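Local atomic coordinates of glycosyl transferase family 8 (Streptococcus pneumoniae, PDB entry 5GVV), a protein that transfers galactose from UDP-galactose to the terminal glucose of the already glycosylated serine-rich repeat protein PsrP, as a manganese-binding family 8 glycosyltransferase. Residues 91-95 with 159-163; 123-129 with 147-153; 28-34 with 55-61; 64-68 with 317-321. One frame throughout, in Å; residues are numbered along the deposited sequence.

Contact 1. Residues 91-95 with 159-163; sequences YFIPD and RQKLI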
loop_
_atom_site.group_PDB
_atom_site.type_symbol
_atom_site.label_atom_id
_atom_site.label_comp_id
_atom_site.label_asym_id
_atom_site.label_seq_id
_atom_site.Cartn_x
_atom_site.Cartn_y
_atom_site.Cartn_z
ATOM N N TYR A 91 18.000 16.268 2.029
ATOM C CA TYR A 91 19.042 17.111 2.608
ATOM C C TYR A 91 19.973 16.297 3.514
ATOM O O TYR A 91 21.182 16.548 3.563
ATOM C CB TYR A 91 18.426 18.257 3.425
ATOM C CG TYR A 91 17.644 19.293 2.637
ATOM C CD1 TYR A 91 17.637 19.290 1.249
ATOM C CD2 TYR A 91 16.919 20.286 3.292
ATOM C CE1 TYR A 91 16.924 20.239 0.531
ATOM C CE2 TYR A 91 16.200 21.235 2.582
ATOM C CZ TYR A 91 16.210 21.208 1.202
ATOM O OH TYR A 91 15.503 22.152 0.488
ATOM N N PHE A 92 19.407 15.316 4.220
ATOM C CA PHE A 92 20.146 14.573 5.247
ATOM C C PHE A 92 20.897 13.359 4.705
ATOM O O PHE A 92 21.388 12.534 5.474
ATOM C CB PHE A 92 19.198 14.124 6.365
ATOM C CG PHE A 92 18.480 15.256 7.043
ATOM C CD1 PHE A 92 19.080 15.948 8.086
ATOM C CD2 PHE A 92 17.203 15.627 6.638
ATOM C CE1 PHE A 92 18.421 16.991 8.718
ATOM C CE2 PHE A 92 16.535 16.668 7.264
ATOM C CZ PHE A 92 17.145 17.350 8.306
ATOM N N ILE A 93 20.986 13.249 3.384
ATOM C CA ILE A 93 21.690 12.130 2.754
ATOM C C ILE A 93 23.104 11.864 3.302
ATOM O O ILE A 93 23.407 10.731 3.685
ATOM C CB ILE A 93 21.686 12.243 1.202
ATOM C CG1 ILE A 93 20.306 11.870 0.648
ATOM C CG2 ILE A 93 22.741 11.339 0.588
ATOM C CD1 ILE A 93 20.126 12.172 -0.836
ATOM N N PRO A 94 23.966 12.898 3.371
ATOM C CA PRO A 94 25.329 12.586 3.823
ATOM C C PRO A 94 25.427 12.248 5.311
ATOM O O PRO A 94 26.517 11.932 5.789
ATOM C CB PRO A 94 26.103 13.878 3.515
ATOM C CG PRO A 94 25.083 14.953 3.584
ATOM C CD PRO A 94 23.811 14.331 3.050
ATOM N N ASP A 95 24.310 12.298 6.031
ATOM C CA ASP A 95 24.299 11.907 7.436
ATOM C C ASP A 95 24.122 10.395 7.605
ATOM O O ASP A 95 24.330 9.859 8.699
ATOM C CB ASP A 95 23.202 12.660 8.199
ATOM C CG ASP A 95 23.518 14.135 8.377
ATOM O OD1 ASP A 95 24.713 14.474 8.518
ATOM O OD2 ASP A 95 22.574 14.958 8.379
ATOM N N ARG A 159 24.220 19.835 3.925
ATOM C CA ARG A 159 22.970 19.608 4.650
ATOM C C ARG A 159 22.546 20.853 5.424
ATOM O O ARG A 159 21.399 21.293 5.330
ATOM C CB ARG A 159 23.084 18.404 5.594
ATOM C CG ARG A 159 21.820 18.125 6.423
ATOM C CD ARG A 159 21.990 18.575 7.871
ATOM N NE ARG A 159 23.106 17.888 8.514
ATOM C CZ ARG A 159 23.761 18.350 9.575
ATOM N NH1 ARG A 159 23.416 19.509 10.119
ATOM N NH2 ARG A 159 24.767 17.654 10.092
ATOM N N GLN A 160 23.479 21.429 6.174
ATOM C CA GLN A 160 23.174 22.618 6.956
ATOM C C GLN A 160 22.905 23.817 6.048
ATOM O O GLN A 160 22.051 24.660 6.343
ATOM C CB GLN A 160 24.307 22.930 7.932
ATOM C CG GLN A 160 23.847 23.741 9.134
ATOM C CD GLN A 160 22.642 23.119 9.820
ATOM O OE1 GLN A 160 22.663 21.948 10.197
ATOM N NE2 GLN A 160 21.580 23.901 9.979
ATOM N N LYS A 161 23.629 23.879 4.936
ATOM C CA LYS A 161 23.491 24.980 3.990
ATOM C C LYS A 161 22.126 24.993 3.307
ATOM O O LYS A 161 21.544 26.057 3.093
ATOM C CB LYS A 161 24.616 24.923 2.958
ATOM C CG LYS A 161 25.963 25.295 3.549
ATOM C CD LYS A 161 27.096 24.932 2.621
ATOM C CE LYS A 161 28.364 25.663 3.024
ATOM N NZ LYS A 161 29.019 26.262 1.834
ATOM N N LEU A 162 21.616 23.808 2.983
ATOM C CA LEU A 162 20.295 23.678 2.373
ATOM C C LEU A 162 19.197 24.061 3.364
ATOM O O LEU A 162 18.267 24.795 3.020
ATOM C CB LEU A 162 20.079 22.251 1.859
ATOM C CG LEU A 162 20.827 21.837 0.589
ATOM C CD1 LEU A 162 20.899 20.319 0.443
ATOM C CD2 LEU A 162 20.170 22.455 -0.637
ATOM N N ILE A 163 19.315 23.557 4.592
ATOM C CA ILE A 163 18.359 23.852 5.660
ATOM C C ILE A 163 18.297 25.351 5.931
ATOM O O ILE A 163 17.217 25.949 5.907
ATOM C CB ILE A 163 18.718 23.124 6.974
ATOM C CG1 ILE A 163 18.492 21.616 6.839
ATOM C CG2 ILE A 163 17.890 23.664 8.134
ATOM C CD1 ILE A 163 18.993 20.809 8.026
#

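Contact 2. Residues 123-129 with 147-153; sequences LGENYLA and LINNKKW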
loop_
_atom_site.group_PDB
_atom_site.type_symbol
_atom_site.label_atom_id
_atom_site.label_comp_id
_atom_site.label_asym_id
_atom_site.label_seq_id
_atom_site.Cartn_x
_atom_site.Cartn_y
_atom_site.Cartn_z
ATOM N N LEU A 123 31.892 12.307 -11.720
ATOM C CA LEU A 123 31.401 13.629 -11.348
ATOM C C LEU A 123 32.482 14.707 -11.374
ATOM O O LEU A 123 32.174 15.900 -11.408
ATOM C CB LEU A 123 30.771 13.576 -9.961
ATOM C CG LEU A 123 29.559 12.648 -9.870
ATOM C CD1 LEU A 123 29.306 12.234 -8.441
ATOM C CD2 LEU A 123 28.336 13.331 -10.450
ATOM N N GLY A 124 33.744 14.290 -11.362
ATOM C CA GLY A 124 34.840 15.236 -11.251
ATOM C C GLY A 124 34.728 16.041 -9.967
ATOM O O GLY A 124 34.665 15.472 -8.873
ATOM N N GLU A 125 34.690 17.363 -10.104
ATOM C CA GLU A 125 34.585 18.256 -8.953
ATOM C C GLU A 125 33.155 18.766 -8.778
ATOM O O GLU A 125 32.868 19.543 -7.860
ATOM C CB GLU A 125 35.559 19.431 -9.097
ATOM C CG GLU A 125 35.835 20.200 -7.802
ATOM C CD GLU A 125 37.195 19.889 -7.205
ATOM O OE1 GLU A 125 38.079 20.771 -7.261
ATOM O OE2 GLU A 125 37.382 18.772 -6.672
ATOM N N ASN A 126 32.256 18.327 -9.655
ATOM C CA ASN A 126 30.846 18.684 -9.527
ATOM C C ASN A 126 30.224 18.073 -8.271
ATOM O O ASN A 126 30.492 16.918 -7.946
ATOM C CB ASN A 126 30.063 18.249 -10.769
ATOM C CG ASN A 126 30.408 19.076 -11.999
ATOM O OD1 ASN A 126 30.689 18.535 -13.069
ATOM N ND2 ASN A 126 30.378 20.396 -11.852
ATOM N N TYR A 127 29.405 18.853 -7.569
ATOM C CA TYR A 127 28.709 18.367 -6.376
ATOM C C TYR A 127 27.719 17.257 -6.733
ATOM O O TYR A 127 27.413 16.392 -5.903
ATOM C CB TYR A 127 27.949 19.504 -5.688
ATOM C CG TYR A 127 28.806 20.556 -5.004
ATOM C CD1 TYR A 127 28.981 20.547 -3.626
ATOM C CD2 TYR A 127 29.412 21.574 -5.734
ATOM C CE1 TYR A 127 29.745 21.511 -2.994
ATOM C CE2 TYR A 127 30.177 22.542 -5.111
ATOM C CZ TYR A 127 30.339 22.505 -3.743
ATOM O OH TYR A 127 31.103 23.464 -3.121
ATOM N N LEU A 128 27.217 17.291 -7.966
ATOM C CA LEU A 128 26.233 16.309 -8.412
ATOM C C LEU A 128 26.068 16.278 -9.928
ATOM O O LEU A 128 26.637 17.104 -10.650
ATOM C CB LEU A 128 24.872 16.571 -7.747
ATOM C CG LEU A 128 24.117 17.869 -8.070
ATOM C CD1 LEU A 128 23.195 17.716 -9.279
ATOM C CD2 LEU A 128 23.325 18.349 -6.867
ATOM N N ALA A 129 25.280 15.312 -10.395
ATOM C CA ALA A 129 24.843 15.257 -11.788
ATOM C C ALA A 129 23.321 15.173 -11.808
ATOM O O ALA A 129 22.727 14.479 -10.977
ATOM C CB ALA A 129 25.446 14.055 -12.503
ATOM N N LEU A 147 22.729 12.093 -9.096
ATOM C CA LEU A 147 23.977 11.390 -8.855
ATOM C C LEU A 147 24.815 12.294 -7.967
ATOM O O LEU A 147 25.260 13.356 -8.401
ATOM C CB LEU A 147 24.707 11.088 -10.162
ATOM C CG LEU A 147 25.918 10.177 -9.960
ATOM C CD1 LEU A 147 25.521 8.951 -9.152
ATOM C CD2 LEU A 147 26.517 9.766 -11.285
ATOM N N ILE A 148 25.029 11.874 -6.725
ATOM C CA ILE A 148 25.548 12.767 -5.694
ATOM C C ILE A 148 26.993 12.471 -5.279
ATOM O O ILE A 148 27.346 11.325 -4.995
ATOM C CB ILE A 148 24.631 12.733 -4.453
ATOM C CG1 ILE A 148 23.269 13.349 -4.791
ATOM C CG2 ILE A 148 25.268 13.458 -3.277
ATOM C CD1 ILE A 148 22.200 13.146 -3.726
ATOM N N ASN A 149 27.820 13.513 -5.260
ATOM C CA ASN A 149 29.165 13.423 -4.705
ATOM C C ASN A 149 29.057 13.499 -3.183
ATOM O O ASN A 149 29.237 14.564 -2.596
ATOM C CB ASN A 149 30.023 14.571 -5.246
ATOM C CG ASN A 149 31.497 14.431 -4.900
ATOM O OD1 ASN A 149 31.869 13.779 -3.922
ATOM N ND2 ASN A 149 32.347 15.058 -5.705
ATOM N N ASN A 150 28.753 12.367 -2.552
ATOM C CA ASN A 150 28.469 12.331 -1.117
ATOM C C ASN A 150 29.613 12.827 -0.225
ATOM O O ASN A 150 29.375 13.439 0.820
ATOM C CB ASN A 150 28.048 10.924 -0.692
ATOM C CG ASN A 150 27.339 10.914 0.649
ATOM O OD1 ASN A 150 26.599 11.840 0.968
ATOM N ND2 ASN A 150 27.572 9.876 1.445
ATOM N N LYS A 151 30.848 12.560 -0.632
ATOM C CA LYS A 151 32.008 12.998 0.138
ATOM C C LYS A 151 32.055 14.523 0.217
ATOM O O LYS A 151 32.234 15.097 1.297
ATOM C CB LYS A 151 33.293 12.453 -0.485
ATOM C CG LYS A 151 34.553 12.738 0.329
ATOM C CD LYS A 151 35.809 12.360 -0.453
ATOM C CE LYS A 151 36.945 13.348 -0.200
ATOM N NZ LYS A 151 38.107 13.135 -1.115
ATOM N N LYS A 152 31.877 15.168 -0.934
ATOM C CA LYS A 152 31.862 16.626 -1.020
ATOM C C LYS A 152 30.721 17.239 -0.209
ATOM O O LYS A 152 30.898 18.268 0.448
ATOM C CB LYS A 152 31.744 17.066 -2.480
ATOM C CG LYS A 152 33.050 17.071 -3.258
ATOM C CD LYS A 152 33.543 18.494 -3.479
ATOM C CE LYS A 152 32.415 19.401 -3.950
ATOM N NZ LYS A 152 32.867 20.802 -4.203
ATOM N N TRP A 153 29.551 16.606 -0.274
ATOM C CA TRP A 153 28.390 17.015 0.514
ATOM C C TRP A 153 28.689 16.972 2.012
ATOM O O TRP A 153 28.151 17.771 2.786
ATOM C CB TRP A 153 27.192 16.115 0.198
ATOM C CG TRP A 153 26.520 16.427 -1.110
ATOM C CD1 TRP A 153 27.122 16.603 -2.323
ATOM C CD2 TRP A 153 25.113 16.577 -1.337
ATOM N NE1 TRP A 153 26.175 16.867 -3.287
ATOM C CE2 TRP A 153 24.933 16.855 -2.705
ATOM C CE3 TRP A 153 23.985 16.510 -0.513
ATOM C CZ2 TRP A 153 23.672 17.059 -3.269
ATOM C CZ3 TRP A 153 22.736 16.718 -1.075
ATOM C CH2 TRP A 153 22.591 16.988 -2.436
#

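Contact 3. Residues 28-34 with 55-61; sequences CRHNSHL and LQEMGGD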
loop_
_atom_site.group_PDB
_atom_site.type_symbol
_atom_site.label_atom_id
_atom_site.label_comp_id
_atom_site.label_asym_id
_atom_site.label_seq_id
_atom_site.Cartn_x
_atom_site.Cartn_y
_atom_site.Cartn_z
ATOM N N CYS A 28 15.207 -2.862 -8.882
ATOM C CA CYS A 28 15.785 -4.180 -8.612
ATOM C C CYS A 28 15.519 -5.158 -9.750
ATOM O O CYS A 28 16.272 -6.111 -9.950
ATOM C CB CYS A 28 15.230 -4.750 -7.302
ATOM S SG CYS A 28 15.705 -3.821 -5.835
ATOM N N ARG A 29 14.431 -4.931 -10.480
ATOM C CA ARG A 29 14.104 -5.742 -11.642
ATOM C C ARG A 29 15.243 -5.730 -12.666
ATOM O O ARG A 29 15.534 -6.752 -13.300
ATOM C CB ARG A 29 12.819 -5.215 -12.283
ATOM C CG ARG A 29 12.456 -5.865 -13.609
ATOM C CD ARG A 29 12.242 -7.364 -13.461
ATOM N NE ARG A 29 11.739 -7.952 -14.698
ATOM C CZ ARG A 29 12.514 -8.450 -15.658
ATOM N NH1 ARG A 29 13.833 -8.441 -15.532
ATOM N NH2 ARG A 29 11.967 -8.960 -16.750
ATOM N N HIS A 30 15.906 -4.584 -12.803
ATOM C CA HIS A 30 16.871 -4.400 -13.881
ATOM C C HIS A 30 18.308 -4.187 -13.399
ATOM O O HIS A 30 19.225 -4.096 -14.215
ATOM C CB HIS A 30 16.444 -3.226 -14.766
ATOM C CG HIS A 30 15.092 -3.398 -15.387
ATOM N ND1 HIS A 30 14.858 -4.254 -16.441
ATOM C CD2 HIS A 30 13.900 -2.822 -15.100
ATOM C CE1 HIS A 30 13.583 -4.199 -16.778
ATOM N NE2 HIS A 30 12.977 -3.338 -15.978
ATOM N N ASN A 31 18.496 -4.114 -12.081
ATOM C CA ASN A 31 19.811 -3.854 -11.503
ATOM C C ASN A 31 20.044 -4.659 -10.224
ATOM O O ASN A 31 19.256 -4.576 -9.278
ATOM C CB ASN A 31 19.981 -2.358 -11.201
ATOM C CG ASN A 31 19.796 -1.482 -12.431
ATOM O OD1 ASN A 31 20.769 -1.075 -13.077
ATOM N ND2 ASN A 31 18.542 -1.184 -12.758
ATOM N N SER A 32 21.119 -5.441 -10.195
ATOM C CA SER A 32 21.473 -6.213 -9.004
ATOM C C SER A 32 22.569 -5.513 -8.204
ATOM O O SER A 32 23.040 -4.437 -8.589
ATOM C CB SER A 32 21.926 -7.621 -9.393
ATOM O OG SER A 32 23.008 -7.581 -10.312
ATOM N N HIS A 33 22.963 -6.126 -7.087
ATOM C CA HIS A 33 24.028 -5.610 -6.227
ATOM C C HIS A 33 23.806 -4.164 -5.802
ATOM O O HIS A 33 24.669 -3.302 -6.009
ATOM C CB HIS A 33 25.389 -5.754 -6.912
ATOM C CG HIS A 33 25.755 -7.170 -7.232
ATOM N ND1 HIS A 33 25.263 -7.835 -8.334
ATOM C CD2 HIS A 33 26.565 -8.048 -6.593
ATOM C CE1 HIS A 33 25.754 -9.061 -8.361
ATOM N NE2 HIS A 33 26.543 -9.217 -7.313
ATOM N N LEU A 34 22.652 -3.901 -5.200
ATOM C CA LEU A 34 22.316 -2.540 -4.801
ATOM C C LEU A 34 22.307 -2.375 -3.284
ATOM O O LEU A 34 21.641 -3.132 -2.569
ATOM C CB LEU A 34 20.955 -2.149 -5.376
ATOM C CG LEU A 34 20.753 -2.401 -6.867
ATOM C CD1 LEU A 34 19.299 -2.200 -7.228
ATOM C CD2 LEU A 34 21.625 -1.482 -7.697
ATOM N N LEU A 55 16.851 -7.926 -1.141
ATOM C CA LEU A 55 18.003 -7.163 -1.605
ATOM C C LEU A 55 19.294 -7.953 -1.421
ATOM O O LEU A 55 20.149 -7.964 -2.306
ATOM C CB LEU A 55 18.096 -5.820 -0.874
ATOM C CG LEU A 55 17.512 -4.607 -1.600
ATOM C CD1 LEU A 55 18.259 -4.360 -2.894
ATOM C CD2 LEU A 55 16.034 -4.812 -1.882
ATOM N N GLN A 56 19.424 -8.622 -0.277
ATOM C CA GLN A 56 20.611 -9.424 0.008
ATOM C C GLN A 56 20.741 -10.621 -0.933
ATOM O O GLN A 56 21.846 -10.977 -1.355
ATOM C CB GLN A 56 20.594 -9.891 1.469
ATOM C CG GLN A 56 20.723 -8.742 2.476
ATOM C CD GLN A 56 20.634 -9.206 3.910
ATOM O OE1 GLN A 56 20.283 -10.355 4.180
ATOM N NE2 GLN A 56 20.950 -8.317 4.844
ATOM N N GLU A 57 19.614 -11.242 -1.259
ATOM C CA GLU A 57 19.616 -12.385 -2.162
ATOM C C GLU A 57 20.053 -11.974 -3.566
ATOM O O GLU A 57 20.530 -12.807 -4.342
ATOM C CB GLU A 57 18.234 -13.058 -2.175
ATOM C CG GLU A 57 17.923 -13.798 -0.877
ATOM C CD GLU A 57 16.531 -14.403 -0.831
ATOM O OE1 GLU A 57 15.652 -13.978 -1.608
ATOM O OE2 GLU A 57 16.315 -15.307 0.003
HETATM N N MSE A 58 19.921 -10.714 -3.857
HETATM C CA MSE A 58 20.305 -10.174 -5.149
HETATM C C MSE A 58 21.702 -9.544 -5.048
HETATM O O MSE A 58 22.139 -8.884 -5.968
HETATM C CB MSE A 58 19.263 -9.215 -5.720
HETATM C CG MSE A 58 17.942 -9.935 -6.043
HETATM SE SE MSE A 58 16.757 -8.561 -6.835
HETATM C CE MSE A 58 16.247 -7.287 -5.510
ATOM N N GLY A 59 22.391 -9.780 -3.929
ATOM C CA GLY A 59 23.753 -9.320 -3.726
ATOM C C GLY A 59 23.880 -7.904 -3.199
ATOM O O GLY A 59 24.937 -7.281 -3.339
ATOM N N GLY A 60 22.813 -7.393 -2.589
ATOM C CA GLY A 60 22.823 -6.029 -2.082
ATOM C C GLY A 60 22.390 -5.960 -0.629
ATOM O O GLY A 60 22.568 -6.920 0.117
ATOM N N ASP A 61 21.831 -4.823 -0.219
ATOM C CA ASP A 61 21.320 -4.679 1.144
ATOM C C ASP A 61 20.268 -3.575 1.206
ATOM O O ASP A 61 20.054 -2.846 0.227
ATOM C CB ASP A 61 22.465 -4.367 2.110
ATOM C CG ASP A 61 22.283 -5.021 3.471
ATOM O OD1 ASP A 61 21.152 -5.445 3.795
ATOM O OD2 ASP A 61 23.279 -5.100 4.222
HETATM O O HOH W 1 20.609 -6.050 -4.995
#

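Contact 4. Residues 64-68 with 317-321; sequences DCKLI and LALTR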
loop_
_atom_site.group_PDB
_atom_site.type_symbol
_atom_site.label_atom_id
_atom_site.label_comp_id
_atom_site.label_asym_id
_atom_site.label_seq_id
_atom_site.Cartn_x
_atom_site.Cartn_y
_atom_site.Cartn_z
ATOM N N ASP A 64 17.780 0.953 6.769
ATOM C CA ASP A 64 16.694 1.746 7.338
ATOM C C ASP A 64 17.272 3.009 7.950
ATOM O O ASP A 64 17.914 2.960 8.997
ATOM C CB ASP A 64 15.937 0.929 8.395
ATOM C CG ASP A 64 14.719 1.656 8.953
ATOM O OD1 ASP A 64 14.443 2.801 8.529
ATOM O OD2 ASP A 64 14.024 1.067 9.812
ATOM N N CYS A 65 17.051 4.141 7.292
ATOM C CA CYS A 65 17.558 5.405 7.804
ATOM C C CYS A 65 16.435 6.169 8.491
ATOM O O CYS A 65 15.652 6.866 7.843
ATOM C CB CYS A 65 18.181 6.225 6.676
ATOM S SG CYS A 65 19.541 5.351 5.868
ATOM N N LYS A 66 16.360 6.025 9.810
ATOM C CA LYS A 66 15.270 6.615 10.579
ATOM C C LYS A 66 15.536 8.074 10.942
ATOM O O LYS A 66 16.452 8.384 11.714
ATOM C CB LYS A 66 14.990 5.783 11.839
ATOM C CG LYS A 66 14.117 4.550 11.575
ATOM C CD LYS A 66 12.742 4.967 11.069
ATOM C CE LYS A 66 11.740 3.810 11.072
ATOM N NZ LYS A 66 11.925 2.881 9.924
ATOM N N LEU A 67 14.729 8.965 10.377
ATOM C CA LEU A 67 14.824 10.383 10.693
ATOM C C LEU A 67 14.004 10.698 11.943
ATOM O O LEU A 67 13.023 11.445 11.893
ATOM C CB LEU A 67 14.375 11.251 9.513
ATOM C CG LEU A 67 15.267 11.239 8.269
ATOM C CD1 LEU A 67 14.947 10.036 7.436
ATOM C CD2 LEU A 67 15.083 12.487 7.439
ATOM N N ILE A 68 14.420 10.120 13.062
ATOM C CA ILE A 68 13.736 10.323 14.328
ATOM C C ILE A 68 14.655 11.090 15.268
ATOM O O ILE A 68 15.752 10.628 15.586
ATOM C CB ILE A 68 13.338 8.977 14.961
ATOM C CG1 ILE A 68 12.458 8.179 13.992
ATOM C CG2 ILE A 68 12.634 9.202 16.293
ATOM C CD1 ILE A 68 12.127 6.769 14.459
ATOM N N LEU A 317 12.125 5.670 20.385
ATOM C CA LEU A 317 11.437 5.459 19.114
ATOM C C LEU A 317 12.447 5.218 18.001
ATOM O O LEU A 317 12.195 4.431 17.091
ATOM C CB LEU A 317 10.524 6.639 18.772
ATOM C CG LEU A 317 9.345 6.878 19.716
ATOM C CD1 LEU A 317 8.499 8.057 19.247
ATOM C CD2 LEU A 317 8.490 5.635 19.837
ATOM N N ALA A 318 13.600 5.875 18.088
ATOM C CA ALA A 318 14.642 5.718 17.077
ATOM C C ALA A 318 15.228 4.306 17.064
ATOM O O ALA A 318 15.940 3.937 16.132
ATOM C CB ALA A 318 15.747 6.750 17.285
ATOM N N LEU A 319 14.934 3.518 18.098
ATOM C CA LEU A 319 15.405 2.135 18.158
ATOM C C LEU A 319 14.796 1.268 17.050
ATOM O O LEU A 319 15.241 0.141 16.833
ATOM C CB LEU A 319 15.120 1.523 19.534
ATOM C CG LEU A 319 15.821 2.136 20.748
ATOM C CD1 LEU A 319 15.350 1.487 22.044
ATOM C CD2 LEU A 319 17.338 2.023 20.611
ATOM N N THR A 320 13.784 1.791 16.357
ATOM C CA THR A 320 13.180 1.100 15.214
ATOM C C THR A 320 14.138 0.914 14.032
ATOM O O THR A 320 13.843 0.161 13.101
ATOM C CB THR A 320 11.921 1.834 14.705
ATOM O OG1 THR A 320 12.242 3.195 14.381
ATOM C CG2 THR A 320 10.825 1.810 15.751
ATOM N N ARG A 321 15.283 1.590 14.067
ATOM C CA ARG A 321 16.278 1.439 13.010
ATOM C C ARG A 321 16.969 0.082 13.111
ATOM O O ARG A 321 17.595 -0.373 12.147
ATOM C CB ARG A 321 17.309 2.567 13.072
ATOM C CG ARG A 321 18.293 2.478 14.239
ATOM C CD ARG A 321 19.027 3.795 14.435
ATOM N NE ARG A 321 20.081 3.712 15.448
ATOM C CZ ARG A 321 19.871 3.811 16.758
ATOM N NH1 ARG A 321 18.640 3.973 17.230
ATOM N NH2 ARG A 321 20.893 3.739 17.607
HETATM O O HOH W 2 19.210 0.973 10.273
#

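Contact 1. Residues 91-95 with 159-163
L162 lays its CB squarely on the ring of Y91: the carbon stands 3.7 Å from the ring centroid and only 4° off the normal, a CH-pi contact over the middle of one face. L162 CD1 follows at the ring margin, 3.5 Å from Y91 CD1. The next residue, F92, meets I163, whose CD1 comes within 3.9 Å of F92 CE1, the two side chains crossing at about a right angle. The polar partner is R159. Its CG, anti to the backbone N, lies against Y91 O, and the chain, bent at chi2 and chi3, takes CD along the F92 ring and NE on to D95, where NE donates to the syn lone pair of OD2 at 3.0 Å. This salt bridge is far from straight, 131° at the hydrogen, and the carboxylate and guanidinium planes are turned 45° apart; D95 OD1 stays 3.5 Å from R159 NH2. In the second shell the Y91 hydroxyl bonds T166 OG1, one turn beyond L162, while F72 meets the F92 ring edge-to-face. Helix 158-167 is thereby joined to the loop leading into strand 101-105, with helix 176-185 packed against Y91 and L162 and helix 150-155 against P94.

Contact 2. Residues 123-129 with 147-153
An antiparallel strand pair running into a capped helix is the motif here, at the 128-131 and 145-149 strands of the mixed sheet of the GT-A fold. A129 and L147 form the hydrogen-bonded pair, A129 N to L147 O at 2.8 Å and L147 N to A129 O at 3.0 Å, and their CB atoms lie side by side on one face of the sheet. L128 and I148, the neighbouring non-hydrogen-bonded pair, turn to the other face, where L128 CD2 reaches the edge of the W153 indole.

Beyond L128 the ladder gives way to a shared acceptor. Y127 O takes N149 N at 3.0 Å and W153 NE1 at 2.9 Å, the two donors arriving from opposite faces of the carbonyl plane; one oxygen thus ties N149 to the first turn of helix 150-155. N149 is the N-cap of that helix, its OD1 accepting from K152 N, while ND2 reaches back to N126 O in a weak bond. The type II' turn from L123 to N126 brings L123 CD2 to 4.0 Å from L147 CG and sets L123 CD1 beside N149 N. F185 meets the rings of both Y127 and W153, and strand 189-192 continues the sheet beyond L128.

K152 supplies the cation. Bent at chi2 (-106°) and again at chi3, its chain brings CE and NZ over one face of the Y127 ring, and NZ sits 3.4 Å from the centroid, 24° off the normal and displaced toward CZ.

Contact 3. Residues 28-34 with 55-61
A Schellman motif closes helix 45-57 here, G60 N bonding L55 O and G59 N bonding Q56 O, and the turn it makes packs against the C-terminal part of helix 17-30, the loop after it and the start of strand 34-40. G59, at positive phi, is the C-prime residue. The close-packed part is made by the side chains of C28, L55 and M58. M58, a selenomethionine, runs straight through chi2 (-178°) and bends at chi3, which drives CE against C28 CB at 3.3 Å, tighter than an ordinary van der Waals contact. L55 CD1 fills in beside it, 3.9 Å from C28 SG, and also touches L34 O. Helix 255-263 packs on this group through L259 and W262 against M58.

The other part is held by backbone polar groups and by solvent. H33 N donates to M58 O at 3.1 Å, and the H33 ring presents one face to G59 CA; S32 OG and Y269 OH bond its two nitrogens, which fixes the ring's rotation. A water sits between the two direct backbone bonds, accepting from L34 N at 3.0 Å and giving only weak bonds to L55 O and M58 O, which links L34 to the carbonyls at the helix end. Pairing resumes as the strands begin: D61 N donates to L34 O at 2.9 Å, and G60 CA comes alongside that same oxygen in a CA-H...O contact of 3.2 Å.

Contact 4. Residues 64-68 with 317-321
I68 packs its aliphatic side chain on the 3-10 segment 318-321 and the residue before it. Its CB lies 4.0 Å from A318 CB, and CG2 is 4.1 Å from L317 CB. K66 adds to this apolar surface, its CG lying against R321 CB.

Carbon-to-oxygen packing comes next. With chi1 at -57° and chi2 extended at 174°, I68 CD1 reaches in between L317 O and T320 OG1. The K66 chain crosses T320 at about a right angle, CE coming 3.4 Å from T320 OG1.

Charged and polar bonds are made mostly within each segment. The ammonium of K66 folds back on D64, NZ meeting the syn lone pair of OD2 at 2.8 Å and OD1 more weakly; NZ also bonds N40 OD1 and I43 O, and N40 ND2 bonds D64 OD1. T320 OG1 donates to L317 O in that carbonyl's plane, which spends the hydroxyl proton there. R321 NH1 loops back to A318 O, entering from the face opposite R321 N, and NH2 pairs with D293 of helix 292-298.

Solvent makes the polar link across. A water donates to D64 O at 2.7 Å and to R321 O at 2.8 Å, joining the outermost strand of the GT-A mixed sheet to the region just before strand 325-328 of the parallel six-stranded sheet. F238 and Q237 of the second subunit also pack here, against L317, T320 and K66.

Because the charges find partners within their own segment or beyond the contact, the two surfaces meet mainly through carbon and a single bridging water, a join of shape more than of direct polar pairing.

Contact 3 is the most buried, and contacts 1, 2 and 4 are partly buried, with exposed residues at the margins of 1 and 2. Contacts 2, 3 and 4 all reach the mixed sheet, 3 and 4 at opposite ends of strand 61-66: 2 pairs two inner strands, whereas 4 sets that edge strand against the region before strand 325-328. Contacts 1 and 2 touch directly, P94 and I93 packing on N150 and I148, and their helices 150-155 and 158-167 are consecutive. Contact 1 also meets contact 4 where F92 lies on L67. Contact 2 combines a backbone ladder with side-chain bonds and a cation-pi contact, 3 mixes backbone bonds with apolar packing, 1 has one salt bridge, and 4 relies on carbon and water.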